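Local coordinates for citrinin polyketide synthase (Monascus purpureus, PDB 5MPT), which builds the polyketide precursor of the mycotoxin citrinin and is represented here by its C-methylation domain, bound to S-adenosyl-L-homocysteine, at residues V53-I67 and M89-L101. Residues are numbered along the deposited sequence; the frame is centred on the assembly and turned at random.
Sequences VAHIVNAFEQLGCPI and MNLIYGLLEEARL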
ATOM      1  N   VAL A  53      -7.188 -14.405 -12.102  1.00 25.64           N
ATOM      2  CA  VAL A  53      -8.410 -15.005 -12.617  1.00 26.47           C
ATOM      3  C   VAL A  53      -8.227 -16.502 -12.776  1.00 26.50           C
ATOM      4  O   VAL A  53      -9.099 -17.280 -12.404  1.00 22.52           O
ATOM      5  CB  VAL A  53      -8.815 -14.326 -13.936  1.00 27.23           C
ATOM      6  CG1 VAL A  53      -9.937 -15.120 -14.634  1.00 25.38           C
ATOM      7  CG2 VAL A  53      -9.233 -12.876 -13.648  1.00 28.49           C
ATOM      8  N   ALA A  54      -7.086 -16.930 -13.322  1.00 27.01           N
ATOM      9  CA  ALA A  54      -6.842 -18.363 -13.484  1.00 27.24           C
ATOM     10  C   ALA A  54      -6.836 -19.070 -12.142  1.00 24.59           C
ATOM     11  O   ALA A  54      -7.394 -20.166 -12.002  1.00 23.36           O
ATOM     12  CB  ALA A  54      -5.518 -18.597 -14.205  1.00 28.85           C
ATOM     13  N   HIS A  55      -6.224 -18.457 -11.136  1.00 23.67           N
ATOM     14  CA  HIS A  55      -6.245 -19.032  -9.797  1.00 23.39           C
ATOM     15  C   HIS A  55      -7.663 -19.119  -9.252  1.00 23.62           C
ATOM     16  O   HIS A  55      -8.026 -20.090  -8.582  1.00 22.51           O
ATOM     17  CB  HIS A  55      -5.405 -18.195  -8.852  1.00 24.40           C
ATOM     18  CG  HIS A  55      -3.938 -18.442  -8.919  1.00 23.99           C
ATOM     19  ND1 HIS A  55      -3.368 -19.672  -8.704  1.00 24.98           N
ATOM     20  CD2 HIS A  55      -2.910 -17.586  -9.133  1.00 24.07           C
ATOM     21  CE1 HIS A  55      -2.055 -19.571  -8.774  1.00 25.74           C
ATOM     22  NE2 HIS A  55      -1.750 -18.309  -9.031  1.00 26.09           N
ATOM     23  N   ILE A  56      -8.488 -18.123  -9.553  1.00 24.93           N
ATOM     24  CA  ILE A  56      -9.870 -18.132  -9.088  1.00 25.42           C
ATOM     25  C   ILE A  56     -10.640 -19.262  -9.749  1.00 23.09           C
ATOM     26  O   ILE A  56     -11.361 -20.021  -9.089  1.00 22.90           O
ATOM     27  CB  ILE A  56     -10.524 -16.765  -9.368  1.00 25.00           C
ATOM     28  CG1 ILE A  56      -9.922 -15.701  -8.477  1.00 24.29           C
ATOM     29  CG2 ILE A  56     -12.031 -16.853  -9.151  1.00 25.02           C
ATOM     30  CD1 ILE A  56     -10.110 -14.322  -8.998  1.00 23.58           C
ATOM     31  N   VAL A  57     -10.464 -19.418 -11.067  1.00 22.53           N
ATOM     32  CA  VAL A  57     -11.149 -20.475 -11.786  1.00 22.55           C
ATOM     33  C   VAL A  57     -10.776 -21.836 -11.201  1.00 23.99           C
ATOM     34  O   VAL A  57     -11.642 -22.683 -10.945  1.00 23.07           O
ATOM     35  CB  VAL A  57     -10.820 -20.408 -13.286  1.00 25.63           C
ATOM     36  CG1 VAL A  57     -11.299 -21.682 -13.961  1.00 29.37           C
ATOM     37  CG2 VAL A  57     -11.487 -19.220 -13.933  1.00 24.99           C
ATOM     38  N   ASN A  58      -9.482 -22.037 -10.934  1.00 24.20           N
ATOM     39  CA  ASN A  58      -9.034 -23.279 -10.320  1.00 24.78           C
ATOM     40  C   ASN A  58      -9.678 -23.507  -8.958  1.00 25.15           C
ATOM     41  O   ASN A  58     -10.059 -24.636  -8.639  1.00 28.33           O
ATOM     42  CB  ASN A  58      -7.514 -23.276 -10.194  1.00 23.78           C
ATOM     43  CG  ASN A  58      -6.823 -23.493 -11.501  1.00 25.94           C
ATOM     44  OD1 ASN A  58      -7.434 -23.947 -12.484  1.00 27.09           O
ATOM     45  ND2 ASN A  58      -5.524 -23.191 -11.536  1.00 26.46           N
ATOM     46  N   ALA A  59      -9.772 -22.463  -8.128  1.00 24.80           N
ATOM     47  CA  ALA A  59     -10.389 -22.606  -6.814  1.00 24.11           C
ATOM     48  C   ALA A  59     -11.871 -22.957  -6.937  1.00 25.10           C
ATOM     49  O   ALA A  59     -12.406 -23.780  -6.181  1.00 25.35           O
ATOM     50  CB  ALA A  59     -10.177 -21.309  -6.019  1.00 22.63           C
ATOM     51  N   PHE A  60     -12.553 -22.315  -7.877  1.00 25.08           N
ATOM     52  CA  PHE A  60     -13.966 -22.564  -8.090  1.00 24.54           C
ATOM     53  C   PHE A  60     -14.218 -24.017  -8.488  1.00 24.05           C
ATOM     54  O   PHE A  60     -15.126 -24.685  -7.957  1.00 23.23           O
ATOM     55  CB  PHE A  60     -14.449 -21.594  -9.164  1.00 26.61           C
ATOM     56  CG  PHE A  60     -14.911 -20.291  -8.624  1.00 25.59           C
ATOM     57  CD1 PHE A  60     -14.268 -19.693  -7.541  1.00 23.62           C
ATOM     58  CD2 PHE A  60     -16.004 -19.654  -9.178  1.00 27.32           C
ATOM     59  CE1 PHE A  60     -14.720 -18.508  -7.024  1.00 23.60           C
ATOM     60  CE2 PHE A  60     -16.444 -18.443  -8.659  1.00 25.06           C
ATOM     61  CZ  PHE A  60     -15.815 -17.883  -7.592  1.00 23.57           C
ATOM     62  N   GLU A  61     -13.399 -24.535  -9.397  1.00 24.38           N
ATOM     63  CA  GLU A  61     -13.489 -25.934  -9.794  1.00 28.64           C
ATOM     64  C   GLU A  61     -13.313 -26.847  -8.574  1.00 27.81           C
ATOM     65  O   GLU A  61     -14.093 -27.797  -8.349  1.00 25.44           O
ATOM     66  CB  GLU A  61     -12.413 -26.178 -10.876  1.00 36.45           C
ATOM     67  CG  GLU A  61     -12.638 -27.294 -11.918  1.00 47.14           C
ATOM     68  CD  GLU A  61     -13.964 -27.193 -12.664  1.00 51.95           C
ATOM     69  OE1 GLU A  61     -14.871 -27.967 -12.322  1.00 55.24           O
ATOM     70  OE2 GLU A  61     -14.104 -26.351 -13.577  1.00 50.18           O
ATOM     71  N   GLN A  62     -12.297 -26.545  -7.760  1.00 28.17           N
ATOM     72  CA  GLN A  62     -12.044 -27.289  -6.530  1.00 26.82           C
ATOM     73  C   GLN A  62     -13.226 -27.235  -5.576  1.00 25.83           C
ATOM     74  O   GLN A  62     -13.499 -28.216  -4.863  1.00 28.23           O
ATOM     75  CB  GLN A  62     -10.785 -26.739  -5.860  1.00 27.56           C
ATOM     76  CG  GLN A  62      -9.535 -27.050  -6.671  1.00 28.34           C
ATOM     77  CD  GLN A  62      -8.335 -26.221  -6.215  1.00 28.64           C
ATOM     78  OE1 GLN A  62      -8.411 -25.434  -5.264  1.00 29.77           O
ATOM     79  NE2 GLN A  62      -7.221 -26.419  -6.881  1.00 27.95           N
ATOM     80  N   LEU A  63     -13.963 -26.126  -5.571  1.00 26.13           N
ATOM     81  CA  LEU A  63     -15.109 -25.961  -4.688  1.00 26.28           C
ATOM     82  C   LEU A  63     -16.417 -26.407  -5.332  1.00 27.43           C
ATOM     83  O   LEU A  63     -17.486 -26.092  -4.809  1.00 27.45           O
ATOM     84  CB  LEU A  63     -15.201 -24.495  -4.236  1.00 25.45           C
ATOM     85  CG  LEU A  63     -14.023 -24.099  -3.342  1.00 25.67           C
ATOM     86  CD1 LEU A  63     -13.967 -22.595  -3.110  1.00 25.27           C
ATOM     87  CD2 LEU A  63     -14.123 -24.843  -1.987  1.00 27.96           C
ATOM     88  N   GLY A  64     -16.360 -27.107  -6.461  1.00 27.97           N
ATOM     89  CA  GLY A  64     -17.545 -27.703  -7.040  1.00 29.00           C
ATOM     90  C   GLY A  64     -18.287 -26.848  -8.036  1.00 28.00           C
ATOM     91  O   GLY A  64     -19.420 -27.193  -8.397  1.00 28.86           O
ATOM     92  N   CYS A  65     -17.674 -25.758  -8.502  1.00 26.24           N
ATOM     93  CA  CYS A  65     -18.233 -24.914  -9.551  1.00 26.51           C
ATOM     94  C   CYS A  65     -17.552 -25.238 -10.866  1.00 28.27           C
ATOM     95  O   CYS A  65     -16.379 -24.860 -11.054  1.00 28.71           O
ATOM     96  CB  CYS A  65     -18.051 -23.430  -9.231  1.00 26.73           C
ATOM     97  SG  CYS A  65     -18.896 -22.359 -10.404  1.00 29.62           S
ATOM     98  N   PRO A  66     -18.260 -25.870 -11.840  1.00 31.88           N
ATOM     99  CA  PRO A  66     -17.666 -26.351 -13.094  1.00 33.69           C
ATOM    100  C   PRO A  66     -17.492 -25.250 -14.129  1.00 35.80           C
ATOM    101  O   PRO A  66     -17.863 -25.396 -15.294  1.00 37.85           O
ATOM    102  CB  PRO A  66     -18.678 -27.400 -13.560  1.00 34.85           C
ATOM    103  CG  PRO A  66     -19.965 -26.846 -13.077  1.00 34.05           C
ATOM    104  CD  PRO A  66     -19.678 -26.266 -11.741  1.00 32.91           C
ATOM    105  N   ILE A  67     -16.924 -24.129 -13.695  1.00 31.66           N
ATOM    106  CA  ILE A  67     -16.882 -22.948 -14.542  1.00 32.61           C
ATOM    107  C   ILE A  67     -16.062 -23.216 -15.797  1.00 33.95           C
ATOM    108  O   ILE A  67     -16.368 -22.686 -16.871  1.00 39.43           O
ATOM    109  CB  ILE A  67     -16.362 -21.750 -13.711  1.00 32.79           C
ATOM    110  CG1 ILE A  67     -16.243 -20.495 -14.575  1.00 34.50           C
ATOM    111  CG2 ILE A  67     -15.044 -22.095 -13.026  1.00 35.07           C
ATOM    112  CD1 ILE A  67     -16.145 -19.180 -13.755  1.00 35.11           C
ATOM    113  N   MET A  89     -15.554 -11.794  -1.521  1.00 28.42           N
ATOM    114  CA  MET A  89     -15.989 -12.662  -2.596  1.00 25.23           C
ATOM    115  C   MET A  89     -16.862 -11.925  -3.593  1.00 27.87           C
ATOM    116  O   MET A  89     -16.885 -12.293  -4.769  1.00 29.90           O
ATOM    117  CB  MET A  89     -16.703 -13.893  -2.038  1.00 22.69           C
ATOM    118  CG  MET A  89     -15.719 -14.819  -1.323  1.00 24.17           C
ATOM    119  SD  MET A  89     -14.423 -15.452  -2.392  1.00 25.89           S
ATOM    120  CE  MET A  89     -15.392 -16.344  -3.618  1.00 24.24           C
ATOM    121  N   ASN A  90     -17.568 -10.881  -3.167  1.00 28.89           N
ATOM    122  CA  ASN A  90     -18.256 -10.044  -4.146  1.00 33.79           C
ATOM    123  C   ASN A  90     -17.259  -9.341  -5.068  1.00 34.36           C
ATOM    124  O   ASN A  90     -17.520  -9.168  -6.266  1.00 37.08           O
ATOM    125  CB  ASN A  90     -19.149  -9.034  -3.432  1.00 39.91           C
ATOM    126  CG  ASN A  90     -20.297  -9.694  -2.688  1.00 50.16           C
ATOM    127  OD1 ASN A  90     -20.814 -10.740  -3.103  1.00 51.07           O
ATOM    128  ND2 ASN A  90     -20.698  -9.092  -1.577  1.00 57.55           N
ATOM    129  N   LEU A  91     -16.100  -8.945  -4.535  1.00 31.70           N
ATOM    130  CA  LEU A  91     -15.036  -8.387  -5.375  1.00 30.69           C
ATOM    131  C   LEU A  91     -14.462  -9.458  -6.303  1.00 28.00           C
ATOM    132  O   LEU A  91     -14.202  -9.194  -7.482  1.00 28.12           O
ATOM    133  CB  LEU A  91     -13.945  -7.795  -4.494  1.00 32.20           C
ATOM    134  CG  LEU A  91     -12.802  -6.956  -5.056  1.00 33.93           C
ATOM    135  CD1 LEU A  91     -12.331  -6.017  -3.941  1.00 35.96           C
ATOM    136  CD2 LEU A  91     -11.660  -7.835  -5.530  1.00 31.93           C
ATOM    137  N   ILE A  92     -14.296 -10.682  -5.787  1.00 26.56           N
ATOM    138  CA  ILE A  92     -13.792 -11.803  -6.591  1.00 25.32           C
ATOM    139  C   ILE A  92     -14.726 -12.102  -7.759  1.00 27.42           C
ATOM    140  O   ILE A  92     -14.279 -12.333  -8.897  1.00 26.80           O
ATOM    141  CB  ILE A  92     -13.597 -13.038  -5.691  1.00 24.45           C
ATOM    142  CG1 ILE A  92     -12.406 -12.827  -4.743  1.00 25.04           C
ATOM    143  CG2 ILE A  92     -13.397 -14.309  -6.551  1.00 25.04           C
ATOM    144  CD1 ILE A  92     -11.049 -12.650  -5.483  1.00 25.25           C
ATOM    145  N   TYR A  93     -16.029 -12.199  -7.482  1.00 28.69           N
ATOM    146  CA  TYR A  93     -16.976 -12.424  -8.569  1.00 28.78           C
ATOM    147  C   TYR A  93     -16.959 -11.261  -9.539  1.00 29.66           C
ATOM    148  O   TYR A  93     -17.135 -11.444 -10.750  1.00 31.91           O
ATOM    149  CB  TYR A  93     -18.385 -12.640  -8.026  1.00 27.48           C
ATOM    150  CG  TYR A  93     -18.639 -14.060  -7.643  1.00 27.18           C
ATOM    151  CD1 TYR A  93     -18.961 -14.995  -8.609  1.00 25.83           C
ATOM    152  CD2 TYR A  93     -18.542 -14.479  -6.331  1.00 29.64           C
ATOM    153  CE1 TYR A  93     -19.175 -16.292  -8.280  1.00 27.84           C
ATOM    154  CE2 TYR A  93     -18.754 -15.770  -5.994  1.00 30.84           C
ATOM    155  CZ  TYR A  93     -19.071 -16.681  -6.970  1.00 29.78           C
ATOM    156  OH  TYR A  93     -19.294 -17.988  -6.624  1.00 29.67           O
ATOM    157  N   GLY A  94     -16.804 -10.055  -9.014  1.00 30.05           N
ATOM    158  CA  GLY A  94     -16.617  -8.905  -9.879  1.00 31.32           C
ATOM    159  C   GLY A  94     -15.448  -9.076 -10.823  1.00 31.79           C
ATOM    160  O   GLY A  94     -15.538  -8.732 -12.006  1.00 32.33           O
ATOM    161  N   LEU A  95     -14.322  -9.581 -10.317  1.00 29.93           N
ATOM    162  CA  LEU A  95     -13.181  -9.759 -11.209  1.00 29.56           C
ATOM    163  C   LEU A  95     -13.507 -10.773 -12.295  1.00 28.02           C
ATOM    164  O   LEU A  95     -13.149 -10.585 -13.461  1.00 28.76           O
ATOM    165  CB  LEU A  95     -11.933 -10.198 -10.443  1.00 33.74           C
ATOM    166  CG  LEU A  95     -11.305  -9.283  -9.401  1.00 45.48           C
ATOM    167  CD1 LEU A  95     -10.076 -10.000  -8.853  1.00 47.17           C
ATOM    168  CD2 LEU A  95     -10.952  -7.888  -9.952  1.00 55.33           C
ATOM    169  N   LEU A  96     -14.191 -11.859 -11.933  1.00 28.53           N
ATOM    170  CA  LEU A  96     -14.539 -12.854 -12.940  1.00 28.57           C
ATOM    171  C   LEU A  96     -15.459 -12.253 -13.989  1.00 31.00           C
ATOM    172  O   LEU A  96     -15.370 -12.596 -15.176  1.00 30.93           O
ATOM    173  CB  LEU A  96     -15.195 -14.064 -12.281  1.00 26.65           C
ATOM    174  CG  LEU A  96     -14.279 -14.984 -11.483  1.00 28.07           C
ATOM    175  CD1 LEU A  96     -15.142 -16.061 -10.832  1.00 27.57           C
ATOM    176  CD2 LEU A  96     -13.237 -15.631 -12.359  1.00 30.57           C
ATOM    177  N   GLU A  97     -16.363 -11.364 -13.568  1.00 33.27           N
ATOM    178  CA  GLU A  97     -17.220 -10.688 -14.533  1.00 36.90           C
ATOM    179  C   GLU A  97     -16.405  -9.757 -15.423  1.00 35.18           C
ATOM    180  O   GLU A  97     -16.589  -9.743 -16.649  1.00 34.13           O
ATOM    181  CB  GLU A  97     -18.335  -9.919 -13.822  1.00 42.80           C
ATOM    182  CG  GLU A  97     -19.386  -9.360 -14.784  1.00 49.24           C
ATOM    183  CD  GLU A  97     -20.590  -8.758 -14.084  1.00 51.92           C
ATOM    184  OE1 GLU A  97     -20.391  -7.923 -13.170  1.00 51.15           O
ATOM    185  OE2 GLU A  97     -21.733  -9.130 -14.452  1.00 53.34           O
ATOM    186  N   GLU A  98     -15.481  -8.987 -14.840  1.00 36.59           N
ATOM    187  CA  GLU A  98     -14.655  -8.111 -15.666  1.00 38.65           C
ATOM    188  C   GLU A  98     -13.851  -8.904 -16.687  1.00 36.03           C
ATOM    189  O   GLU A  98     -13.588  -8.403 -17.784  1.00 36.28           O
ATOM    190  CB  GLU A  98     -13.720  -7.267 -14.792  1.00 45.51           C
ATOM    191  CG  GLU A  98     -14.422  -6.161 -14.011  1.00 59.33           C
ATOM    192  CD  GLU A  98     -13.499  -5.490 -12.998  1.00 74.57           C
ATOM    193  OE1 GLU A  98     -14.009  -4.873 -12.034  1.00 79.26           O
ATOM    194  OE2 GLU A  98     -12.262  -5.592 -13.159  1.00 80.84           O
ATOM    195  N   ALA A  99     -13.441 -10.123 -16.341  1.00 33.80           N
ATOM    196  CA  ALA A  99     -12.735 -11.006 -17.253  1.00 35.34           C
ATOM    197  C   ALA A  99     -13.673 -11.655 -18.254  1.00 35.30           C
ATOM    198  O   ALA A  99     -13.214 -12.422 -19.107  1.00 34.14           O
ATOM    199  CB  ALA A  99     -11.997 -12.091 -16.466  1.00 38.22           C
ATOM    200  N   ARG A 100     -14.973 -11.372 -18.145  1.00 36.37           N
ATOM    201  CA  ARG A 100     -15.989 -11.823 -19.091  1.00 37.77           C
ATOM    202  C   ARG A 100     -16.165 -13.340 -19.072  1.00 36.99           C
ATOM    203  O   ARG A 100     -16.583 -13.932 -20.065  1.00 38.76           O
ATOM    204  CB  ARG A 100     -15.680 -11.327 -20.506  1.00 41.74           C
ATOM    205  CG  ARG A 100     -15.605  -9.796 -20.609  1.00 48.03           C
ATOM    206  CD  ARG A 100     -16.848  -9.092 -20.040  1.00 54.20           C
ATOM    207  NE  ARG A 100     -18.104  -9.554 -20.644  1.00 59.80           N
ATOM    208  CZ  ARG A 100     -19.117 -10.129 -19.994  1.00 64.96           C
ATOM    209  NH1 ARG A 100     -19.075 -10.331 -18.680  1.00 64.84           N
ATOM    210  NH2 ARG A 100     -20.202 -10.497 -20.667  1.00 68.75           N
ATOM    211  N   LEU A 101     -15.881 -13.977 -17.936  1.00 33.85           N
ATOM    212  CA  LEU A 101     -16.180 -15.394 -17.796  1.00 32.26           C
ATOM    213  C   LEU A 101     -17.580 -15.625 -17.271  1.00 33.19           C
ATOM    214  O   LEU A 101     -18.181 -16.668 -17.565  1.00 32.26           O
ATOM    215  CB  LEU A 101     -15.179 -16.069 -16.857  1.00 31.25           C
ATOM    216  CG  LEU A 101     -13.737 -16.057 -17.353  1.00 32.53           C
ATOM    217  CD1 LEU A 101     -12.833 -16.609 -16.265  1.00 32.16           C
ATOM    218  CD2 LEU A 101     -13.610 -16.880 -18.649  1.00 34.65           C
TER
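Leu96 reaches from helix 89-98 into a hole formed by Val53, Ile56, Val57 and Phe60 on helix 53-62. It is a knob among these four side chains. From CB of Leu96 the chain runs to CG. With CG beside the backbone N and anti to the carbonyl carbon (chi1 -73°), the branch is carried to Ile56 CG2, 3.7 Å from Leu96 CG. The two methyls then part. Leu96 CD1 meets Phe60 CE2 at 3.5 Å, coming at the ring obliquely, and also touches Ile56 CG2. Leu96 CD2 packs on the same Ile56 methyl and extends to Val53 CG1 at 4.0 Å. Ile56 CG2 thus sits against both branches of the leucine, and it also lies over the rim of one face of the Phe60 ring within its own helix. The CD1 of Ile56 continues to Ile92.

Both helices fall in the sequence range of the methyltransferase-associated helix-turn-helix family, within the CMeT part of the synthase, away from the bound S-adenosyl-L-homocysteine. The axes of segments 53-62 and 89-98 come within 10.4 Å, crossing at -114°. No hydrogen bond links the segments. Phe325 of helix 321-327 lies against Ile56 and Ile92, and Ile102 of strand 102-105 lies against Leu96.

Phe60 and Tyr93 meet obliquely, with ring planes at 55°. Phe60 CZ stands over one face of Tyr93, 3.5 Å from Tyr93 CZ, while Tyr93 CE1 lies at the Phe60 edge. The tyrosine hydroxyl is hydrogen-bonded to Val79 N, which ties down the far end of that ring.

Beyond the helix end, Arg100 has positive phi in a Schellman motif, and Leu101 follows it back toward helix 53-62. Leu101 CD1 meets Val53 CG1 tip to tip at 3.6 Å.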